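Long-range contact in invasin homolog AafB, Major fimbrial subunit of aggregative adherence fimbria II AafA chimeric construct (Escherichia coli, PDB 4OR1), which probably serves as the minor subunit of the AAF/II adherence pilus of enteroaggregative Escherichia coli, here fused to a short segment of the major pilin: residues G47-N53 / S125-L131. Sequence-based numbering, arbitrary orientation.
Sequences GFHIQMN and SVSGKCL
Asn53 reaches across from the end of strand 47-52 and sets its amide against two serines of strand 125-131. Its ND2 donates an almost straight bond to Ser127 OG (3.0 Å, 175° at the hydrogen) and a longer one to Ser125 OG (3.3 Å); both oxygens lie close to the amide plane, so the two N-H groups are divided between them and the amide cannot easily turn. Ser127 OG is also bonded to Thr147, in the AafA-derived strand that the construct places on the far edge of 120-131. On the face that carries Ser127, His49 and Lys129 run side by side and point the same way, CB to CB 3.9 Å. With its CG anti to the backbone N (chi1 173°), the His49 ring swings out beside the lysine chain, where Lys129 CD approaches CD2 obliquely at 4.1 Å. Leu131 CD2 also packs on His49 CB, while the rest of the leucine lies over the backbone of Gly47 and Phe48. The other face carries Phe48, Ile50, Met52, Val126 and Cys130. Here Ile50 and Val126 cross at a slant, CD1 of the isoleucine meeting CG1 of the valine; the same CD1 lies over the backbone at Gly128, the non-hydrogen-bonded partner of Ile50. Phe107 of the opposing sheet touches both side chains, and Cys130 is disulfide-bonded to Cys41. Between the faces, six backbone hydrogen bonds run from Leu131 N to Gly47 O through to Asn53 N to Ser125 O, and the strand directions lie 157° apart, close to antiparallel. This is a regular antiparallel pair within one sheet of the immunoglobulin-like AafB sandwich, one face built into the core and the other more open, as in chaperone-usher pilins.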
loop_
_atom_site.group_PDB
_atom_site.type_symbol
_atom_site.label_atom_id
_atom_site.label_comp_id
_atom_site.label_asym_id
_atom_site.label_seq_id
_atom_site.Cartn_x
_atom_site.Cartn_y
_atom_site.Cartn_z
ATOM N N GLY A 47 15.074 -5.340 8.968
ATOM C CA GLY A 47 13.971 -5.406 8.013
ATOM C C GLY A 47 13.055 -4.200 7.987
ATOM O O GLY A 47 13.337 -3.179 8.613
ATOM N N PHE A 48 11.947 -4.339 7.263
ATOM C CA PHE A 48 10.988 -3.257 7.054
ATOM C C PHE A 48 9.589 -3.645 7.508
ATOM O O PHE A 48 9.189 -4.806 7.393
ATOM C CB PHE A 48 10.935 -2.895 5.575
ATOM C CG PHE A 48 12.282 -2.689 4.954
ATOM C CD1 PHE A 48 13.032 -3.771 4.495
ATOM C CD2 PHE A 48 12.802 -1.408 4.813
ATOM C CE1 PHE A 48 14.280 -3.586 3.907
ATOM C CE2 PHE A 48 14.047 -1.207 4.220
ATOM C CZ PHE A 48 14.787 -2.301 3.760
ATOM N N HIS A 49 8.857 -2.663 8.022
ATOM C CA HIS A 49 7.432 -2.819 8.294
ATOM C C HIS A 49 6.641 -1.866 7.407
ATOM O O HIS A 49 7.074 -0.738 7.149
ATOM C CB HIS A 49 7.119 -2.549 9.764
ATOM C CG HIS A 49 5.655 -2.521 10.075
ATOM N ND1 HIS A 49 4.964 -3.631 10.510
ATOM C CD2 HIS A 49 4.749 -1.516 10.007
ATOM C CE1 HIS A 49 3.698 -3.311 10.707
ATOM N NE2 HIS A 49 3.540 -2.034 10.407
ATOM N N ILE A 50 5.478 -2.323 6.951
ATOM C CA ILE A 50 4.614 -1.524 6.085
ATOM C C ILE A 50 3.149 -1.797 6.426
ATOM O O ILE A 50 2.773 -2.934 6.705
ATOM C CB ILE A 50 4.930 -1.804 4.585
ATOM C CG1 ILE A 50 4.417 -0.703 3.695
ATOM C CG2 ILE A 50 4.373 -3.110 4.104
ATOM C CD1 ILE A 50 5.066 0.594 3.967
ATOM N N GLN A 51 2.329 -0.756 6.432
ATOM C CA GLN A 51 0.891 -0.935 6.635
ATOM C C GLN A 51 0.161 0.151 5.892
ATOM O O GLN A 51 0.720 1.220 5.642
ATOM C CB GLN A 51 0.512 -0.913 8.122
ATOM C CG GLN A 51 0.451 0.464 8.762
ATOM C CD GLN A 51 0.038 0.431 10.228
ATOM O OE1 GLN A 51 -0.260 -0.629 10.794
ATOM N NE2 GLN A 51 0.016 1.604 10.850
ATOM N N MET A 52 -1.081 -0.124 5.523
ATOM C CA MET A 52 -1.876 0.832 4.778
ATOM C C MET A 52 -2.869 1.427 5.758
ATOM O O MET A 52 -3.426 0.706 6.575
ATOM C CB MET A 52 -2.592 0.100 3.655
ATOM C CG MET A 52 -3.174 0.988 2.610
ATOM S SD MET A 52 -3.515 0.066 1.100
ATOM C CE MET A 52 -3.708 1.466 -0.002
ATOM N N ASN A 53 -3.081 2.731 5.718
ATOM C CA ASN A 53 -4.046 3.323 6.637
ATOM C C ASN A 53 -5.420 3.319 5.981
ATOM O O ASN A 53 -5.881 4.322 5.428
ATOM C CB ASN A 53 -3.602 4.712 7.100
ATOM C CG ASN A 53 -2.182 4.712 7.648
ATOM O OD1 ASN A 53 -1.908 4.199 8.747
ATOM N ND2 ASN A 53 -1.266 5.273 6.875
ATOM N N SER A 125 -2.930 5.608 1.319
ATOM C CA SER A 125 -2.051 6.123 2.356
ATOM C C SER A 125 -1.337 4.991 3.073
ATOM O O SER A 125 -1.973 4.096 3.636
ATOM C CB SER A 125 -2.832 6.963 3.347
ATOM O OG SER A 125 -2.006 7.312 4.440
ATOM N N VAL A 126 -0.010 5.046 3.058
ATOM C CA VAL A 126 0.830 3.955 3.541
ATOM C C VAL A 126 1.900 4.448 4.510
ATOM O O VAL A 126 2.584 5.433 4.221
ATOM C CB VAL A 126 1.530 3.282 2.359
ATOM C CG1 VAL A 126 2.491 2.232 2.840
ATOM C CG2 VAL A 126 0.502 2.656 1.435
ATOM N N SER A 127 2.059 3.752 5.637
ATOM C CA SER A 127 3.104 4.078 6.618
ATOM C C SER A 127 4.134 2.970 6.756
ATOM O O SER A 127 3.791 1.794 6.703
ATOM C CB SER A 127 2.505 4.379 7.987
ATOM O OG SER A 127 1.510 5.377 7.889
ATOM N N GLY A 128 5.396 3.353 6.946
ATOM C CA GLY A 128 6.505 2.399 7.071
ATOM C C GLY A 128 7.442 2.645 8.247
ATOM O O GLY A 128 7.646 3.787 8.664
ATOM N N LYS A 129 7.998 1.558 8.784
ATOM C CA LYS A 129 8.997 1.585 9.857
ATOM C C LYS A 129 10.217 0.815 9.377
ATOM O O LYS A 129 10.090 -0.078 8.541
ATOM C CB LYS A 129 8.490 0.835 11.094
ATOM C CG LYS A 129 7.475 1.517 11.992
ATOM C CD LYS A 129 6.854 0.444 12.895
ATOM C CE LYS A 129 6.111 1.027 14.085
ATOM N NZ LYS A 129 4.706 1.443 13.769
ATOM N N CYS A 130 11.394 1.139 9.913
ATOM C CA CYS A 130 12.578 0.281 9.776
ATOM C C CYS A 130 12.683 -0.564 11.039
ATOM O O CYS A 130 12.412 -0.074 12.137
ATOM C CB CYS A 130 13.847 1.100 9.604
ATOM S SG CYS A 130 13.757 2.309 8.282
ATOM N N LEU A 131 13.061 -1.830 10.888
ATOM C CA LEU A 131 13.088 -2.751 12.025
ATOM C C LEU A 131 14.491 -2.959 12.616
ATOM O O LEU A 131 15.426 -3.369 11.910
ATOM C CB LEU A 131 12.431 -4.086 11.660
ATOM C CG LEU A 131 10.954 -4.066 11.227
ATOM C CD1 LEU A 131 10.482 -5.474 10.943
ATOM C CD2 LEU A 131 10.050 -3.399 12.267
#